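Local structure of acyl-homoserine-lactone synthase (Mesorhizobium sp. ORS 3359, 6WNS) at residues A[88-91]-A[92-96]. The protein catalyses acyl-homoserine lactone synthesis from an acyl-coenzyme A donor and probably S-adenosylmethionine, making a quorum-sensing signal. Residues are numbered along the deposited sequence; the frame is centred on the assembly and turned at random.
Sequences ILAG and GTPPR
A90 meets P94 through its methyl group. CB of A90 lies 3.6 Å from CA of P94 and 3.7 Å from N of P94. It therefore meets the CA and N of the proline more closely than its CB. CB of P94 is a little further from the methyl, at 4.2 Å from CB of A90. P95 adds only a marginal apolar touch, with its CD 4.5 Å from the same methyl. The two prolines thus pass beside A90 as the chain leaves the turn.

The backbone brings them together. A tight turn runs from A90 to T93, with G91 and G92 at its corner. Both glycines have positive phi, 78° and 97°, as a type I' turn requires. The turn is closed by a weak hydrogen bond from N of T93 to O of A90, 3.4 Å long with an angle of 154° at the hydrogen. CB of T93 is directed away from 88-91. OG1 of T93 sits between its own backbone N and carbonyl carbon, and it stays 3.7 Å from O of A90, without a hydrogen bond. One step earlier, N of G91 bonds to O of I88 at 3.2 Å, and the turn comes just after a 3-10 segment that includes I88 and L89.

Further out, M82 of helix 81-84 touches both A90 and P94, and L163 touches A90 and P95. L89 faces the sheet, against V144, I174 and A176. The glycine corner itself is exposed. The arrangement is a type I' beta turn following a 3-10 segment, in the surface loop that joins helix 81-84 to strand 100-108 of the acetyltransferase-like autoinducer synthase fold.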
# COMPACT_ATOMS: atom_id res chain seq x y z
N ILE A 88 18.32 -6.76 -1.77
CA ILE A 88 18.89 -7.91 -1.02
C ILE A 88 17.77 -8.80 -0.46
O ILE A 88 18.01 -10.02 -0.38
CB ILE A 88 19.91 -7.50 0.06
CG1 ILE A 88 20.66 -8.75 0.50
CG2 ILE A 88 19.27 -6.76 1.24
CD1 ILE A 88 21.99 -8.48 1.14
N LEU A 89 16.57 -8.28 -0.20
CA LEU A 89 15.44 -9.08 0.36
C LEU A 89 14.88 -10.06 -0.68
O LEU A 89 14.14 -10.98 -0.29
CB LEU A 89 14.32 -8.15 0.83
CG LEU A 89 14.68 -7.27 2.04
CD1 LEU A 89 13.57 -6.29 2.31
CD2 LEU A 89 14.96 -8.09 3.29
N ALA A 90 15.09 -9.79 -1.95
CA ALA A 90 14.56 -10.70 -2.99
C ALA A 90 15.72 -11.43 -3.65
O ALA A 90 15.56 -11.85 -4.80
CB ALA A 90 13.74 -9.93 -3.99
N GLY A 91 16.86 -11.55 -2.96
CA GLY A 91 18.04 -12.29 -3.47
C GLY A 91 18.81 -11.46 -4.50
O GLY A 91 19.65 -12.03 -5.22
N GLY A 92 18.52 -10.16 -4.58
CA GLY A 92 19.19 -9.18 -5.45
C GLY A 92 18.39 -8.96 -6.71
O GLY A 92 18.67 -7.97 -7.47
N THR A 93 17.32 -9.77 -6.90
CA THR A 93 16.45 -9.66 -8.10
C THR A 93 14.97 -9.67 -7.71
O THR A 93 14.32 -10.72 -7.73
CB THR A 93 16.77 -10.80 -9.09
OG1 THR A 93 16.62 -12.08 -8.32
CG2 THR A 93 18.15 -10.63 -9.70
N PRO A 94 14.42 -8.49 -7.36
CA PRO A 94 13.00 -8.33 -7.10
C PRO A 94 12.19 -8.64 -8.34
O PRO A 94 12.70 -8.54 -9.47
CB PRO A 94 12.80 -6.83 -6.73
CG PRO A 94 14.18 -6.20 -6.74
CD PRO A 94 15.16 -7.22 -7.28
N PRO A 95 10.95 -9.13 -8.16
CA PRO A 95 10.06 -9.42 -9.27
C PRO A 95 9.63 -8.12 -9.98
O PRO A 95 9.23 -7.17 -9.33
CB PRO A 95 8.92 -10.20 -8.62
CG PRO A 95 8.90 -9.73 -7.19
CD PRO A 95 10.36 -9.50 -6.86
N ARG A 96 9.79 -8.11 -11.30
CA ARG A 96 9.58 -6.95 -12.20
C ARG A 96 8.81 -7.41 -13.45
O ARG A 96 9.33 -8.20 -14.24
CB ARG A 96 10.94 -6.29 -12.50
CG ARG A 96 11.75 -5.97 -11.25
CD ARG A 96 12.94 -5.07 -11.50
NE ARG A 96 12.54 -3.68 -11.60
CZ ARG A 96 13.36 -2.63 -11.54
NH1 ARG A 96 14.66 -2.81 -11.36
NH2 ARG A 96 12.88 -1.40 -11.63